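Local structure of pectate lyase (Cellvibrio cellulosa, 1GXM) at residues R36-W50 against Y56-T70. The protein cleaves pectate by anti-beta-elimination, this chain being the catalytic module of a larger family 10 polysaccharide lyase. Residues are numbered along the deposited sequence; the frame is centred on the assembly and turned at random.
Sequences RADVVLSYQQNNGGW and YNSVGNGGGGNESGT
From Val-39 against Asn-61 to Gly-49 against Gly-69, segments 36-50 and 56-70 run roughly parallel, tied by backbone bonds from Gly-64 N to Ser-42 O, Asn-46 N to Gly-65 O and Thr-70 N to Trp-50 O. At this periphery of the (alpha/alpha)3 toroid of family 10 pectate lyases, a glycine-rich loop lies along helix 37-42 and the type I beta turn Gln-45 to Gly-48, and exemplifies how polar side chains can hold a loop that has little regular structure. Arg-36, its chain bent at chi2 and chi3, places NE and NH2 both 2.9 Å from Tyr-56 O, on opposite faces of the carbonyl plane; because the two N-H groups share one oxygen, both bonds are bent. The Ser-42 hydroxyl links the two segments: with OG lodged between backbone N and carbonyl carbon (chi1 73°), it donates to Val-39 O and accepts from Gly-62 N at 2.7 Å, nearly straight at 165°. That bond helps hold Gly-62 over the Tyr-43 ring, where its CA makes a CH-pi contact 3.7 Å from the ring centroid, while Tyr-43 OH donates to Gly-60 O at 2.7 Å. The Tyr-56 ring is buried, with Val-40 CG2 over one face, 4.0 Å from its centroid, and Tyr-43 CD2 at its edge; its hydroxyl is hydrogen-bonded to Glu-79 of helix 77-90. Farther along, the Gln-45 amide faces two ways. NE2 donates to Tyr-43 O and weakly to Gly-64 O, which limits rotation of the group, and OE1 receives Glu-67 N at 3.0 Å on a lone pair in the carbonyl plane. At the beta turn, where Asn-47 OD1 accepts from Gly-49 N in an Asx turn, a water accepts from Asn-47 N and donates to Glu-67 O, 3.0 Å from each.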
loop_
_atom_site.group_PDB
_atom_site.type_symbol
_atom_site.label_atom_id
_atom_site.label_comp_id
_atom_site.label_asym_id
_atom_site.label_seq_id
_atom_site.Cartn_x
_atom_site.Cartn_y
_atom_site.Cartn_z
ATOM N N ARG A 36 -4.412 -8.475 -23.397
ATOM C CA ARG A 36 -4.183 -7.051 -23.136
ATOM C C ARG A 36 -2.731 -6.727 -22.886
ATOM O O ARG A 36 -2.414 -5.583 -22.661
ATOM C CB ARG A 36 -4.999 -6.571 -21.925
ATOM C CG ARG A 36 -6.526 -6.787 -22.025
ATOM C CD ARG A 36 -7.148 -6.604 -23.405
ATOM N NE ARG A 36 -7.524 -5.218 -23.696
ATOM C CZ ARG A 36 -7.609 -4.676 -24.917
ATOM N NH1 ARG A 36 -7.321 -5.397 -26.005
ATOM N NH2 ARG A 36 -7.967 -3.394 -25.056
ATOM N N ALA A 37 -1.843 -7.704 -22.934
ATOM C CA ALA A 37 -0.446 -7.472 -22.604
ATOM C C ALA A 37 0.185 -6.385 -23.450
ATOM O O ALA A 37 0.963 -5.586 -22.949
ATOM C CB ALA A 37 0.370 -8.772 -22.720
ATOM N N ASP A 38 -0.085 -6.390 -24.756
ATOM C CA ASP A 38 0.526 -5.391 -25.635
ATOM C C ASP A 38 -0.037 -4.010 -25.350
ATOM O O ASP A 38 0.687 -3.021 -25.413
ATOM C CB ASP A 38 0.293 -5.741 -27.107
ATOM C CG ASP A 38 1.218 -6.809 -27.605
ATOM O OD1 ASP A 38 2.107 -7.231 -26.846
ATOM O OD2 ASP A 38 1.132 -7.258 -28.768
ATOM N N VAL A 39 -1.325 -3.942 -25.058
ATOM C CA VAL A 39 -1.939 -2.676 -24.678
ATOM C C VAL A 39 -1.268 -2.157 -23.411
ATOM O O VAL A 39 -0.777 -1.035 -23.384
ATOM C CB VAL A 39 -3.459 -2.791 -24.478
ATOM C CG1 VAL A 39 -4.060 -1.493 -23.928
ATOM C CG2 VAL A 39 -4.112 -3.129 -25.789
ATOM N N VAL A 40 -1.208 -2.985 -22.381
ATOM C CA VAL A 40 -0.549 -2.570 -21.141
ATOM C C VAL A 40 0.866 -2.115 -21.400
ATOM O O VAL A 40 1.292 -1.066 -20.949
ATOM C CB VAL A 40 -0.574 -3.705 -20.102
ATOM C CG1 VAL A 40 0.232 -3.338 -18.876
ATOM C CG2 VAL A 40 -1.992 -3.995 -19.737
ATOM N N LEU A 41 1.599 -2.914 -22.153
ATOM C CA LEU A 41 2.982 -2.621 -22.454
ATOM C C LEU A 41 3.116 -1.230 -23.093
ATOM O O LEU A 41 4.036 -0.466 -22.808
ATOM C CB LEU A 41 3.531 -3.686 -23.403
ATOM C CG LEU A 41 4.943 -3.486 -23.916
ATOM C CD1 LEU A 41 5.985 -3.401 -22.793
ATOM C CD2 LEU A 41 5.269 -4.633 -24.850
ATOM N N SER A 42 2.178 -0.929 -23.978
ATOM C CA SER A 42 2.252 0.254 -24.819
ATOM C C SER A 42 2.037 1.560 -24.063
ATOM O O SER A 42 2.323 2.609 -24.619
ATOM C CB SER A 42 1.251 0.163 -25.963
ATOM O OG SER A 42 -0.060 0.348 -25.508
ATOM N N TYR A 43 1.580 1.494 -22.813
ATOM C CA TYR A 43 1.430 2.699 -21.992
ATOM C C TYR A 43 2.560 2.916 -21.001
ATOM O O TYR A 43 2.565 3.900 -20.292
ATOM C CB TYR A 43 0.089 2.682 -21.245
ATOM C CG TYR A 43 -1.036 2.941 -22.189
ATOM C CD1 TYR A 43 -1.401 4.240 -22.511
ATOM C CD2 TYR A 43 -1.682 1.901 -22.819
ATOM C CE1 TYR A 43 -2.412 4.494 -23.421
ATOM C CE2 TYR A 43 -2.687 2.147 -23.742
ATOM C CZ TYR A 43 -3.037 3.450 -24.046
ATOM O OH TYR A 43 -4.029 3.709 -24.977
ATOM N N GLN A 44 3.525 2.014 -20.952
ATOM C CA GLN A 44 4.668 2.218 -20.093
ATOM C C GLN A 44 5.404 3.469 -20.523
ATOM O O GLN A 44 5.674 3.685 -21.704
ATOM C CB GLN A 44 5.595 1.016 -20.129
ATOM C CG GLN A 44 6.572 1.026 -18.984
ATOM C CD GLN A 44 7.474 -0.189 -18.958
ATOM O OE1 GLN A 44 7.619 -0.875 -19.968
ATOM N NE2 GLN A 44 8.056 -0.473 -17.796
ATOM N N GLN A 45 5.713 4.319 -19.577
ATOM C CA GLN A 45 6.449 5.537 -19.834
ATOM C C GLN A 45 7.913 5.214 -20.023
ATOM O O GLN A 45 8.383 4.130 -19.682
ATOM C CB GLN A 45 6.273 6.535 -18.687
ATOM C CG GLN A 45 4.801 6.861 -18.408
ATOM C CD GLN A 45 4.090 7.455 -19.597
ATOM O OE1 GLN A 45 4.215 8.644 -19.865
ATOM N NE2 GLN A 45 3.299 6.644 -20.275
ATOM N N ASN A 46 8.644 6.175 -20.565
ATOM C CA ASN A 46 10.072 6.004 -20.815
ATOM C C ASN A 46 10.827 5.665 -19.554
ATOM O O ASN A 46 11.785 4.890 -19.563
ATOM C CB ASN A 46 10.654 7.258 -21.469
ATOM C CG ASN A 46 10.106 7.495 -22.871
ATOM O OD1 ASN A 46 9.853 6.561 -23.601
ATOM N ND2 ASN A 46 9.892 8.746 -23.212
ATOM N N ASN A 47 10.377 6.231 -18.437
ATOM C CA ASN A 47 11.041 5.997 -17.154
ATOM C C ASN A 47 10.804 4.617 -16.547
ATOM O O ASN A 47 11.424 4.274 -15.566
ATOM C CB ASN A 47 10.698 7.085 -16.157
ATOM C CG ASN A 47 9.225 7.194 -15.887
ATOM O OD1 ASN A 47 8.485 6.231 -15.941
ATOM N ND2 ASN A 47 8.802 8.389 -15.547
ATOM N N GLY A 48 9.911 3.852 -17.151
ATOM C CA GLY A 48 9.558 2.515 -16.713
ATOM C C GLY A 48 8.299 2.405 -15.886
ATOM O O GLY A 48 7.817 1.312 -15.642
ATOM N N GLY A 49 7.794 3.535 -15.416
ATOM C CA GLY A 49 6.540 3.553 -14.681
ATOM C C GLY A 49 5.355 3.652 -15.620
ATOM O O GLY A 49 5.497 3.914 -16.814
ATOM N N TRP A 50 4.171 3.499 -15.061
ATOM C CA TRP A 50 2.937 3.727 -15.775
ATOM C C TRP A 50 2.175 4.891 -15.187
ATOM O O TRP A 50 2.278 5.173 -13.996
ATOM C CB TRP A 50 1.998 2.536 -15.702
ATOM C CG TRP A 50 2.274 1.464 -16.723
ATOM C CD1 TRP A 50 1.582 1.252 -17.857
ATOM C CD2 TRP A 50 3.280 0.439 -16.667
ATOM N NE1 TRP A 50 2.097 0.175 -18.532
ATOM C CE2 TRP A 50 3.141 -0.344 -17.826
ATOM C CE3 TRP A 50 4.304 0.122 -15.770
ATOM C CZ2 TRP A 50 3.955 -1.426 -18.093
ATOM C CZ3 TRP A 50 5.089 -0.979 -16.029
ATOM C CH2 TRP A 50 4.918 -1.726 -17.187
ATOM N N TYR A 56 -7.334 -0.301 -19.650
ATOM C CA TYR A 56 -6.645 -1.223 -20.561
ATOM C C TYR A 56 -7.573 -2.194 -21.244
ATOM O O TYR A 56 -7.244 -2.683 -22.307
ATOM C CB TYR A 56 -5.584 -2.026 -19.847
ATOM C CG TYR A 56 -4.515 -1.185 -19.222
ATOM C CD1 TYR A 56 -3.704 -0.365 -19.990
ATOM C CD2 TYR A 56 -4.304 -1.218 -17.852
ATOM C CE1 TYR A 56 -2.715 0.392 -19.407
ATOM C CE2 TYR A 56 -3.318 -0.480 -17.272
ATOM C CZ TYR A 56 -2.528 0.335 -18.042
ATOM O OH TYR A 56 -1.551 1.091 -17.455
ATOM N N ASN A 57 -8.707 -2.484 -20.624
ATOM C CA ASN A 57 -9.688 -3.381 -21.215
ATOM C C ASN A 57 -10.467 -2.772 -22.364
ATOM O O ASN A 57 -11.100 -3.505 -23.126
ATOM C CB ASN A 57 -10.645 -3.893 -20.143
ATOM C CG ASN A 57 -9.993 -4.913 -19.243
ATOM O OD1 ASN A 57 -9.125 -5.668 -19.686
ATOM N ND2 ASN A 57 -10.381 -4.926 -17.966
ATOM N N SER A 58 -10.424 -1.449 -22.509
ATOM C CA SER A 58 -11.146 -0.794 -23.605
ATOM C C SER A 58 -10.252 -0.104 -24.643
ATOM O O SER A 58 -10.577 -0.087 -25.828
ATOM C CB SER A 58 -12.196 0.184 -23.063
ATOM O OG SER A 58 -11.648 1.113 -22.155
ATOM N N VAL A 59 -9.121 0.439 -24.216
ATOM C CA VAL A 59 -8.314 1.252 -25.109
ATOM C C VAL A 59 -7.415 0.420 -26.015
ATOM O O VAL A 59 -7.030 -0.702 -25.690
ATOM C CB VAL A 59 -7.448 2.319 -24.347
ATOM C CG1 VAL A 59 -8.327 3.234 -23.519
ATOM C CG2 VAL A 59 -6.361 1.667 -23.497
ATOM N N GLY A 60 -7.072 1.014 -27.151
ATOM C CA GLY A 60 -6.063 0.504 -28.040
ATOM C C GLY A 60 -4.697 0.892 -27.508
ATOM O O GLY A 60 -4.556 1.520 -26.454
ATOM N N ASN A 61 -3.672 0.499 -28.247
ATOM C CA ASN A 61 -2.311 0.739 -27.813
ATOM C C ASN A 61 -2.042 2.219 -27.664
ATOM O O ASN A 61 -2.561 3.048 -28.416
ATOM C CB ASN A 61 -1.299 0.177 -28.801
ATOM C CG ASN A 61 -1.091 -1.305 -28.665
ATOM O OD1 ASN A 61 -1.922 -2.039 -28.099
ATOM N ND2 ASN A 61 0.044 -1.769 -29.171
ATOM N N GLY A 62 -1.184 2.524 -26.711
ATOM C CA GLY A 62 -0.725 3.870 -26.466
ATOM C C GLY A 62 0.552 4.162 -27.215
ATOM O O GLY A 62 0.987 3.417 -28.098
ATOM N N GLY A 63 1.154 5.280 -26.867
ATOM C CA GLY A 63 2.393 5.726 -27.471
ATOM C C GLY A 63 3.479 5.947 -26.447
ATOM O O GLY A 63 4.401 6.741 -26.651
ATOM N N GLY A 64 3.392 5.193 -25.356
ATOM C CA GLY A 64 4.341 5.314 -24.290
ATOM C C GLY A 64 4.122 6.652 -23.624
ATOM O O GLY A 64 3.006 7.009 -23.260
ATOM N N GLY A 65 5.191 7.399 -23.492
ATOM C CA GLY A 65 5.109 8.726 -22.928
ATOM C C GLY A 65 6.294 9.069 -22.081
ATOM O O GLY A 65 7.115 8.210 -21.760
ATOM N N ASN A 66 6.378 10.323 -21.672
ATOM C CA ASN A 66 7.510 10.802 -20.909
ATOM C C ASN A 66 7.081 11.429 -19.598
ATOM O O ASN A 66 7.785 12.276 -19.037
ATOM C CB ASN A 66 8.296 11.811 -21.738
ATOM C CG ASN A 66 9.690 11.976 -21.248
ATOM O OD1 ASN A 66 10.153 13.101 -21.001
ATOM N ND2 ASN A 66 10.383 10.860 -21.087
ATOM N N GLU A 67 5.915 11.020 -19.126
ATOM C CA GLU A 67 5.372 11.578 -17.901
ATOM C C GLU A 67 5.909 10.804 -16.716
ATOM O O GLU A 67 6.535 9.748 -16.845
ATOM C CB GLU A 67 3.850 11.531 -17.914
ATOM C CG GLU A 67 3.214 12.453 -18.965
ATOM C CD GLU A 67 3.499 13.959 -18.798
ATOM O OE1 GLU A 67 3.992 14.422 -17.744
ATOM O OE2 GLU A 67 3.215 14.725 -19.755
ATOM N N SER A 68 5.692 11.362 -15.539
ATOM C CA SER A 68 6.019 10.645 -14.323
ATOM C C SER A 68 5.207 9.362 -14.242
ATOM O O SER A 68 4.064 9.293 -14.679
ATOM C CB SER A 68 5.745 11.487 -13.100
ATOM O OG SER A 68 6.636 12.565 -13.047
ATOM N N GLY A 69 5.848 8.329 -13.728
ATOM C CA GLY A 69 5.159 7.122 -13.336
ATOM C C GLY A 69 4.527 7.314 -11.978
ATOM O O GLY A 69 4.868 8.222 -11.248
ATOM N N THR A 70 3.604 6.435 -11.656
ATOM C CA THR A 70 2.940 6.493 -10.383
ATOM C C THR A 70 2.672 5.121 -9.829
ATOM O O THR A 70 2.563 4.146 -10.555
ATOM C CB THR A 70 1.647 7.320 -10.486
ATOM O OG1 THR A 70 1.069 7.485 -9.183
ATOM C CG2 THR A 70 0.589 6.656 -11.305
HETATM O O HOH W 1 1.146 -4.509 -30.452
HETATM O O HOH W 2 8.803 8.788 -18.583
#